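Local coordinates for protein ATP-dependent DNA helicase (Mycobacterium smegmatis, PDB 5V9X) that unwinds RNA:DNA duplexes as a 3'-to-5' helicase of the Lhr family, tracking along single-stranded DNA with ATP as its fuel, at residues 468-480 and 530-542. Numbering follows the deposited sequence.
With nucleotides of chain B.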
ATOM      1  N   THR A 468      -3.902  -3.115 -23.386  1.00 44.75           N
ATOM      2  CA  THR A 468      -4.351  -3.426 -24.740  1.00 47.21           C
ATOM      3  C   THR A 468      -4.031  -2.289 -25.703  1.00 48.97           C
ATOM      4  O   THR A 468      -3.650  -2.530 -26.854  1.00 57.54           O
ATOM      5  CB  THR A 468      -5.850  -3.727 -24.742  1.00 54.42           C
ATOM      6  OG1 THR A 468      -6.119  -4.831 -23.868  1.00 58.21           O
ATOM      7  CG2 THR A 468      -6.316  -4.082 -26.140  1.00 57.33           C
ATOM      8  N   VAL A 469      -4.175  -1.042 -25.252  1.00 46.80           N
ATOM      9  CA  VAL A 469      -3.747   0.085 -26.072  1.00 51.33           C
ATOM     10  C   VAL A 469      -2.232   0.078 -26.232  1.00 56.20           C
ATOM     11  O   VAL A 469      -1.705   0.382 -27.309  1.00 58.11           O
ATOM     12  CB  VAL A 469      -4.246   1.413 -25.470  1.00 49.72           C
ATOM     13  CG1 VAL A 469      -3.762   2.596 -26.303  1.00 46.69           C
ATOM     14  CG2 VAL A 469      -5.763   1.415 -25.369  1.00 53.57           C
ATOM     15  N   ALA A 470      -1.510  -0.290 -25.171  1.00 55.98           N
ATOM     16  CA  ALA A 470      -0.056  -0.199 -25.182  1.00 55.14           C
ATOM     17  C   ALA A 470       0.587  -1.328 -25.980  1.00 56.36           C
ATOM     18  O   ALA A 470       1.573  -1.100 -26.690  1.00 58.48           O
ATOM     19  CB  ALA A 470       0.476  -0.199 -23.751  1.00 54.83           C
ATOM     20  N   VAL A 471       0.055  -2.548 -25.869  1.00 51.91           N
ATOM     21  CA  VAL A 471       0.641  -3.672 -26.591  1.00 47.39           C
ATOM     22  C   VAL A 471       0.462  -3.497 -28.094  1.00 51.18           C
ATOM     23  O   VAL A 471       1.282  -3.979 -28.883  1.00 62.86           O
ATOM     24  CB  VAL A 471       0.041  -5.004 -26.096  1.00 50.75           C
ATOM     25  CG1 VAL A 471      -1.443  -5.087 -26.431  1.00 53.98           C
ATOM     26  CG2 VAL A 471       0.795  -6.189 -26.685  1.00 52.37           C
ATOM     27  N   ALA A 472      -0.589  -2.797 -28.514  1.00 48.65           N
ATOM     28  CA  ALA A 472      -0.873  -2.576 -29.925  1.00 56.16           C
ATOM     29  C   ALA A 472      -0.534  -1.162 -30.378  1.00 60.72           C
ATOM     30  O   ALA A 472      -0.948  -0.757 -31.469  1.00 63.14           O
ATOM     31  CB  ALA A 472      -2.342  -2.881 -30.222  1.00 58.32           C
ATOM     32  N   ALA A 473       0.205  -0.401 -29.570  1.00 58.13           N
ATOM     33  CA  ALA A 473       0.533   0.972 -29.938  1.00 59.00           C
ATOM     34  C   ALA A 473       1.653   1.039 -30.966  1.00 59.95           C
ATOM     35  O   ALA A 473       1.732   2.010 -31.729  1.00 59.16           O
ATOM     36  CB  ALA A 473       0.919   1.772 -28.694  1.00 59.25           C
ATOM     37  N   LEU A 474       2.518   0.030 -31.007  1.00 61.74           N
ATOM     38  CA  LEU A 474       3.644   0.008 -31.930  1.00 66.59           C
ATOM     39  C   LEU A 474       3.445  -0.945 -33.098  1.00 66.76           C
ATOM     40  O   LEU A 474       4.012  -0.716 -34.171  1.00 63.85           O
ATOM     41  CB  LEU A 474       4.926  -0.373 -31.187  1.00 71.70           C
ATOM     42  CG  LEU A 474       5.212   0.412 -29.907  1.00 70.82           C
ATOM     43  CD1 LEU A 474       6.104  -0.390 -28.976  1.00 75.49           C
ATOM     44  CD2 LEU A 474       5.847   1.753 -30.233  1.00 61.49           C
ATOM     45  N   GLU A 475       2.663  -2.011 -32.913  1.00 74.15           N
ATOM     46  CA  GLU A 475       2.476  -3.045 -33.923  1.00 76.93           C
ATOM     47  C   GLU A 475       1.025  -3.514 -33.919  1.00 78.77           C
ATOM     48  O   GLU A 475       0.279  -3.204 -32.982  1.00 77.87           O
ATOM     49  CB  GLU A 475       3.417  -4.225 -33.661  1.00 80.32           C
ATOM     50  CG  GLU A 475       4.861  -3.834 -33.392  1.00 85.62           C
ATOM     51  CD  GLU A 475       5.840  -4.928 -33.752  1.00 95.46           C
ATOM     52  OE1 GLU A 475       5.581  -6.101 -33.410  1.00 99.00           O
ATOM     53  OE2 GLU A 475       6.866  -4.611 -34.391  1.00 98.80           O
ATOM     54  N   PRO A 476       0.579  -4.242 -34.945  1.00 84.39           N
ATOM     55  CA  PRO A 476      -0.735  -4.891 -34.868  1.00 83.62           C
ATOM     56  C   PRO A 476      -0.623  -6.217 -34.128  1.00 84.88           C
ATOM     57  O   PRO A 476       0.278  -7.017 -34.394  1.00 86.71           O
ATOM     58  CB  PRO A 476      -1.116  -5.096 -36.338  1.00 83.83           C
ATOM     59  CG  PRO A 476       0.192  -5.258 -37.025  1.00 86.69           C
ATOM     60  CD  PRO A 476       1.176  -4.375 -36.289  1.00 88.21           C
ATOM     61  N   VAL A 477      -1.540  -6.448 -33.194  1.00 83.49           N
ATOM     62  CA  VAL A 477      -1.474  -7.614 -32.322  1.00 80.98           C
ATOM     63  C   VAL A 477      -2.621  -8.559 -32.654  1.00 79.73           C
ATOM     64  O   VAL A 477      -3.711  -8.140 -33.063  1.00 80.03           O
ATOM     65  CB  VAL A 477      -1.492  -7.209 -30.830  1.00 77.40           C
ATOM     66  CG1 VAL A 477      -2.906  -6.871 -30.366  1.00 76.46           C
ATOM     67  CG2 VAL A 477      -0.875  -8.300 -29.967  1.00 76.01           C
ATOM     68  N   ASP A 478      -2.354  -9.853 -32.496  1.00 77.53           N
ATOM     69  CA  ASP A 478      -3.370 -10.879 -32.677  1.00 77.37           C
ATOM     70  C   ASP A 478      -4.233 -10.942 -31.423  1.00 74.37           C
ATOM     71  O   ASP A 478      -3.713 -11.126 -30.316  1.00 71.88           O
ATOM     72  CB  ASP A 478      -2.715 -12.230 -32.956  1.00 78.98           C
ATOM     73  CG  ASP A 478      -3.715 -13.298 -33.357  1.00 81.42           C
ATOM     74  OD1 ASP A 478      -4.862 -12.945 -33.704  1.00 85.39           O
ATOM     75  OD2 ASP A 478      -3.354 -14.493 -33.323  1.00 81.47           O
ATOM     76  N   ALA A 479      -5.550 -10.781 -31.592  1.00 72.03           N
ATOM     77  CA  ALA A 479      -6.452 -10.801 -30.445  1.00 61.93           C
ATOM     78  C   ALA A 479      -6.363 -12.118 -29.685  1.00 62.11           C
ATOM     79  O   ALA A 479      -6.469 -12.133 -28.453  1.00 59.95           O
ATOM     80  CB  ALA A 479      -7.888 -10.544 -30.899  1.00 53.98           C
ATOM     81  N   ASP A 480      -6.157 -13.228 -30.397  1.00 64.90           N
ATOM     82  CA  ASP A 480      -6.003 -14.515 -29.728  1.00 67.56           C
ATOM     83  C   ASP A 480      -4.717 -14.560 -28.913  1.00 64.43           C
ATOM     84  O   ASP A 480      -4.720 -14.995 -27.755  1.00 60.72           O
ATOM     85  CB  ASP A 480      -6.025 -15.648 -30.756  1.00 73.95           C
ATOM     86  CG  ASP A 480      -7.405 -15.880 -31.339  1.00 76.66           C
ATOM     87  OD1 ASP A 480      -8.400 -15.645 -30.621  1.00 76.17           O
ATOM     88  OD2 ASP A 480      -7.495 -16.299 -32.513  1.00 78.01           O
ATOM     89  N   GLY A 530      -9.088 -10.736 -36.650  1.00 81.71           N
ATOM     90  CA  GLY A 530      -8.690 -10.835 -35.261  1.00 75.13           C
ATOM     91  C   GLY A 530      -7.552  -9.914 -34.893  1.00 71.28           C
ATOM     92  O   GLY A 530      -6.784 -10.224 -33.978  1.00 72.72           O
ATOM     93  N   THR A 531      -7.427  -8.781 -35.578  1.00 71.01           N
ATOM     94  CA  THR A 531      -6.288  -7.885 -35.440  1.00 74.07           C
ATOM     95  C   THR A 531      -6.722  -6.563 -34.819  1.00 78.28           C
ATOM     96  O   THR A 531      -7.761  -6.005 -35.182  1.00 76.56           O
ATOM     97  CB  THR A 531      -5.629  -7.631 -36.802  1.00 76.55           C
ATOM     98  OG1 THR A 531      -4.998  -8.831 -37.263  1.00 81.53           O
ATOM     99  CG2 THR A 531      -4.591  -6.521 -36.714  1.00 71.39           C
ATOM    100  N   LEU A 532      -5.918  -6.075 -33.878  1.00 81.65           N
ATOM    101  CA  LEU A 532      -6.091  -4.758 -33.282  1.00 78.26           C
ATOM    102  C   LEU A 532      -4.963  -3.850 -33.747  1.00 73.33           C
ATOM    103  O   LEU A 532      -3.786  -4.200 -33.618  1.00 73.50           O
ATOM    104  CB  LEU A 532      -6.096  -4.840 -31.753  1.00 76.53           C
ATOM    105  CG  LEU A 532      -7.267  -5.555 -31.083  1.00 76.85           C
ATOM    106  CD1 LEU A 532      -6.760  -6.458 -29.973  1.00 73.77           C
ATOM    107  CD2 LEU A 532      -8.258  -4.540 -30.536  1.00 76.78           C
ATOM    108  N   THR A 533      -5.324  -2.690 -34.292  1.00 71.20           N
ATOM    109  CA  THR A 533      -4.358  -1.669 -34.665  1.00 70.20           C
ATOM    110  C   THR A 533      -4.646  -0.391 -33.891  1.00 70.66           C
ATOM    111  O   THR A 533      -5.764  -0.158 -33.422  1.00 74.26           O
ATOM    112  CB  THR A 533      -4.382  -1.386 -36.174  1.00 68.96           C
ATOM    113  OG1 THR A 533      -5.732  -1.176 -36.606  1.00 76.43           O
ATOM    114  CG2 THR A 533      -3.771  -2.548 -36.945  1.00 66.90           C
ATOM    115  N   ALA A 534      -3.617   0.439 -33.762  1.00 67.24           N
ATOM    116  CA  ALA A 534      -3.710   1.663 -32.982  1.00 64.91           C
ATOM    117  C   ALA A 534      -4.184   2.821 -33.847  1.00 70.31           C
ATOM    118  O   ALA A 534      -3.845   2.913 -35.032  1.00 72.09           O
ATOM    119  CB  ALA A 534      -2.357   2.003 -32.356  1.00 61.12           C
ATOM    120  N   ARG A 535      -4.977   3.694 -33.251  1.00 69.17           N
ATOM    121  CA  ARG A 535      -5.315   4.969 -33.858  1.00 65.69           C
ATOM    122  C   ARG A 535      -4.253   5.998 -33.501  1.00 66.24           C
ATOM    123  O   ARG A 535      -3.513   5.822 -32.530  1.00 59.88           O
ATOM    124  CB  ARG A 535      -6.691   5.425 -33.381  1.00 64.72           C
ATOM    125  CG  ARG A 535      -7.785   4.407 -33.631  1.00 70.44           C
ATOM    126  CD  ARG A 535      -9.151   5.052 -33.559  1.00 80.26           C
ATOM    127  NE  ARG A 535     -10.213   4.061 -33.439  1.00 87.42           N
ATOM    128  CZ  ARG A 535     -11.504   4.360 -33.353  1.00 89.62           C
ATOM    129  NH1 ARG A 535     -11.895   5.626 -33.381  1.00 89.60           N
ATOM    130  NH2 ARG A 535     -12.403   3.393 -33.242  1.00 90.89           N
ATOM    131  N   PRO A 536      -4.137   7.074 -34.282  1.00 71.16           N
ATOM    132  CA  PRO A 536      -3.066   8.051 -34.044  1.00 70.02           C
ATOM    133  C   PRO A 536      -2.992   8.504 -32.593  1.00 70.05           C
ATOM    134  O   PRO A 536      -4.001   8.847 -31.974  1.00 60.26           O
ATOM    135  CB  PRO A 536      -3.441   9.207 -34.975  1.00 71.85           C
ATOM    136  CG  PRO A 536      -4.145   8.547 -36.102  1.00 71.28           C
ATOM    137  CD  PRO A 536      -4.904   7.392 -35.502  1.00 70.23           C
ATOM    138  N   GLY A 537      -1.776   8.489 -32.048  1.00 82.19           N
ATOM    139  CA  GLY A 537      -1.537   8.941 -30.694  1.00 81.29           C
ATOM    140  C   GLY A 537      -1.784   7.920 -29.608  1.00 80.23           C
ATOM    141  O   GLY A 537      -1.801   8.291 -28.429  1.00 80.24           O
ATOM    142  N   ALA A 538      -1.977   6.647 -29.958  1.00 70.30           N
ATOM    143  CA  ALA A 538      -2.222   5.635 -28.937  1.00 64.11           C
ATOM    144  C   ALA A 538      -1.018   5.476 -28.019  1.00 64.92           C
ATOM    145  O   ALA A 538      -1.167   5.399 -26.793  1.00 71.13           O
ATOM    146  CB  ALA A 538      -2.579   4.302 -29.591  1.00 60.85           C
ATOM    147  N   GLN A 539       0.187   5.432 -28.593  1.00 59.63           N
ATOM    148  CA  GLN A 539       1.390   5.284 -27.780  1.00 55.50           C
ATOM    149  C   GLN A 539       1.561   6.463 -26.833  1.00 61.53           C
ATOM    150  O   GLN A 539       1.796   6.280 -25.634  1.00 64.16           O
ATOM    151  CB  GLN A 539       2.619   5.138 -28.674  1.00 54.13           C
ATOM    152  CG  GLN A 539       3.900   4.891 -27.905  1.00 52.37           C
ATOM    153  CD  GLN A 539       5.136   5.236 -28.705  1.00 56.14           C
ATOM    154  OE1 GLN A 539       5.088   6.065 -29.614  1.00 58.58           O
ATOM    155  NE2 GLN A 539       6.254   4.602 -28.371  1.00 54.49           N
ATOM    156  N   ARG A 540       1.446   7.688 -27.356  1.00 65.28           N
ATOM    157  CA  ARG A 540       1.550   8.865 -26.500  1.00 64.02           C
ATOM    158  C   ARG A 540       0.470   8.866 -25.428  1.00 65.68           C
ATOM    159  O   ARG A 540       0.668   9.425 -24.342  1.00 64.73           O
ATOM    160  CB  ARG A 540       1.470  10.142 -27.337  1.00 62.35           C
ATOM    161  CG  ARG A 540       1.929  11.384 -26.592  1.00 62.96           C
ATOM    162  CD  ARG A 540       1.800  12.640 -27.433  1.00 66.26           C
ATOM    163  NE  ARG A 540       2.459  13.778 -26.797  1.00 70.36           N
ATOM    164  CZ  ARG A 540       2.311  15.042 -27.182  1.00 78.24           C
ATOM    165  NH1 ARG A 540       1.515  15.340 -28.201  1.00 82.23           N
ATOM    166  NH2 ARG A 540       2.954  16.010 -26.543  1.00 78.01           N
ATOM    167  N   LEU A 541      -0.673   8.240 -25.710  1.00 62.25           N
ATOM    168  CA  LEU A 541      -1.725   8.129 -24.708  1.00 56.20           C
ATOM    169  C   LEU A 541      -1.347   7.139 -23.613  1.00 58.73           C
ATOM    170  O   LEU A 541      -1.594   7.391 -22.427  1.00 60.68           O
ATOM    171  CB  LEU A 541      -3.032   7.714 -25.375  1.00 56.52           C
ATOM    172  CG  LEU A 541      -4.149   7.309 -24.418  1.00 61.85           C
ATOM    173  CD1 LEU A 541      -4.604   8.498 -23.593  1.00 61.94           C
ATOM    174  CD2 LEU A 541      -5.300   6.724 -25.198  1.00 66.80           C
ATOM    175  N   ALA A 542      -0.749   6.006 -23.989  1.00 57.22           N
ATOM    176  CA  ALA A 542      -0.416   4.987 -23.000  1.00 48.71           C
ATOM    177  C   ALA A 542       0.763   5.414 -22.136  1.00 46.16           C
ATOM    178  O   ALA A 542       0.762   5.189 -20.921  1.00 55.00           O
ATOM    179  CB  ALA A 542      -0.119   3.658 -23.694  1.00 46.62           C
TER
ATOM    180  P    DG B  12       9.633   7.362 -22.282  1.00 59.20           P
ATOM    181  OP1  DG B  12       9.880   5.977 -21.822  1.00 63.01           O
ATOM    182  OP2  DG B  12      10.601   8.435 -21.961  1.00 57.23           O
ATOM    183  O5'  DG B  12       9.438   7.318 -23.858  1.00 60.41           O
ATOM    184  C5'  DG B  12       8.297   6.687 -24.394  1.00 62.20           C
ATOM    185  C4'  DG B  12       7.998   7.223 -25.772  1.00 67.33           C
ATOM    186  O4'  DG B  12       7.693   8.632 -25.679  1.00 67.77           O
ATOM    187  C3'  DG B  12       9.149   7.084 -26.766  1.00 68.55           C
ATOM    188  O3'  DG B  12       8.696   6.403 -27.916  1.00 71.42           O
ATOM    189  C2'  DG B  12       9.568   8.526 -27.076  1.00 73.73           C
ATOM    190  C1'  DG B  12       8.328   9.330 -26.717  1.00 75.13           C
ATOM    191  N9   DG B  12       8.633  10.670 -26.228  1.00 78.90           N
ATOM    192  C8   DG B  12       9.656  11.028 -25.383  1.00 76.65           C
ATOM    193  N7   DG B  12       9.681  12.302 -25.107  1.00 77.59           N
ATOM    194  C5   DG B  12       8.602  12.823 -25.812  1.00 82.36           C
ATOM    195  C6   DG B  12       8.127  14.154 -25.898  1.00 85.11           C
ATOM    196  O6   DG B  12       8.583  15.168 -25.352  1.00 84.43           O
ATOM    197  N1   DG B  12       7.008  14.249 -26.722  1.00 89.98           N
ATOM    198  C2   DG B  12       6.421  13.191 -27.377  1.00 89.88           C
ATOM    199  N2   DG B  12       5.346  13.480 -28.127  1.00 94.38           N
ATOM    200  N3   DG B  12       6.855  11.939 -27.304  1.00 84.21           N
ATOM    201  C4   DG B  12       7.946  11.830 -26.506  1.00 82.17           C
ATOM    202  P    DA B  13       9.742   5.834 -28.992  1.00 73.97           P
ATOM    203  OP1  DA B  13       9.424   4.405 -29.206  1.00 73.04           O
ATOM    204  OP2  DA B  13      11.109   6.228 -28.590  1.00 73.07           O
ATOM    205  O5'  DA B  13       9.373   6.645 -30.314  1.00 84.88           O
ATOM    206  C5'  DA B  13       8.033   7.060 -30.531  1.00 85.78           C
ATOM    207  C4'  DA B  13       7.977   8.207 -31.519  1.00 92.23           C
ATOM    208  O4'  DA B  13       8.290   9.453 -30.841  1.00 92.32           O
ATOM    209  C3'  DA B  13       8.959   8.103 -32.681  1.00 96.83           C
ATOM    210  O3'  DA B  13       8.362   8.616 -33.858  1.00104.94           O
ATOM    211  C2'  DA B  13      10.125   8.971 -32.217  1.00 96.74           C
ATOM    212  C1'  DA B  13       9.400  10.069 -31.460  1.00 98.33           C
ATOM    213  N9   DA B  13      10.215  10.688 -30.423  1.00100.78           N
ATOM    214  C8   DA B  13      11.348  10.179 -29.853  1.00 99.75           C
ATOM    215  N7   DA B  13      11.874  10.957 -28.937  1.00 98.90           N
ATOM    216  C5   DA B  13      11.026  12.050 -28.905  1.00 99.66           C
ATOM    217  C6   DA B  13      11.029  13.233 -28.139  1.00 98.57           C
ATOM    218  N6   DA B  13      11.962  13.514 -27.222  1.00 94.31           N
ATOM    219  N1   DA B  13      10.036  14.120 -28.355  1.00 99.58           N
ATOM    220  C2   DA B  13       9.104  13.836 -29.274  1.00100.48           C
ATOM    221  N3   DA B  13       8.996  12.760 -30.051  1.00 99.00           N
ATOM    222  C4   DA B  13       9.997  11.899 -29.814  1.00100.17           C
ATOM    223  P    DG B  11       8.157   9.852 -17.053  1.00 53.98           P
ATOM    224  OP1  DG B  11       9.342   9.127 -16.542  1.00 50.80           O
ATOM    225  OP2  DG B  11       8.128  11.331 -17.073  1.00 60.87           O
ATOM    226  O5'  DG B  11       7.849   9.362 -18.536  1.00 59.99           O
ATOM    227  C5'  DG B  11       6.750   9.900 -19.241  1.00 52.98           C
ATOM    228  C4'  DG B  11       6.639   9.251 -20.601  1.00 55.37           C
ATOM    229  O4'  DG B  11       5.728  10.009 -21.424  1.00 65.05           O
ATOM    230  C3'  DG B  11       7.956   9.159 -21.368  1.00 56.54           C
ATOM    231  O3'  DG B  11       8.189   7.816 -21.750  1.00 56.44           O
ATOM    232  C2'  DG B  11       7.762  10.079 -22.580  1.00 60.90           C
ATOM    233  C1'  DG B  11       6.249  10.133 -22.723  1.00 63.26           C
ATOM    234  N9   DG B  11       5.757  11.389 -23.275  1.00 65.81           N
ATOM    235  C8   DG B  11       5.079  11.571 -24.457  1.00 70.13           C
ATOM    236  N7   DG B  11       4.755  12.815 -24.682  1.00 73.31           N
ATOM    237  C5   DG B  11       5.244  13.498 -23.576  1.00 71.12           C
ATOM    238  C6   DG B  11       5.194  14.875 -23.258  1.00 72.52           C
ATOM    239  O6   DG B  11       4.690  15.796 -23.913  1.00 79.23           O
ATOM    240  N1   DG B  11       5.812  15.145 -22.039  1.00 75.12           N
ATOM    241  C2   DG B  11       6.403  14.202 -21.230  1.00 70.13           C
ATOM    242  N2   DG B  11       6.949  14.650 -20.089  1.00 69.68           N
ATOM    243  N3   DG B  11       6.456  12.909 -21.517  1.00 64.53           N
ATOM    244  C4   DG B  11       5.860  12.632 -22.700  1.00 66.15           C
TER
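Val477 and Leu532 run alongside each other on one face of a two-stranded ribbon, with CG1 of the valine 3.9 Å from CD1 of the leucine; Ala479 adds its methyl group beyond them. Further along, small side chains let two helices approach closely: Ala470 CB meets Ala542 CB at 3.9 Å, and Val469 CG1, anti to its backbone N (chi1 178°), reaches Ala538 CB. Ala473 CB rests on the backbone of Gln539, 3.7 Å from its CA. A short antiparallel pairing continues the contact. Val477 and Leu532 form a hydrogen-bonded pair, N to O in both directions, and Ala479 N, in the first turn of its helix, donates a nearly straight bond to Gly530 O (2.7 Å). On the opposite side of this ribbon from Leu532, Pro476 CB touches two methyl groups, Thr533 CG2 at 3.7 Å and Thr531 CG2 at 3.8 Å.

At the polar edge, Leu474 CD2 lies 3.4 Å from Gln539 NE2, which donates to DA13 OP1 of chain B and to Thr175 O. The extended Arg540 donates to the Hoogsteen edge of DG11 of chain B, through NE to N7 and through NH2 to O6, while N2 of DG12 of chain B lies above one guanidinium face, toward its rim. Helix 538-543, packed on helix 461-471, thus carries Gln539 and Arg540 to the DNA; strand 531-534 runs between 477-478 and 523-526, and helix 497-508 packs on Val469 and Leu532.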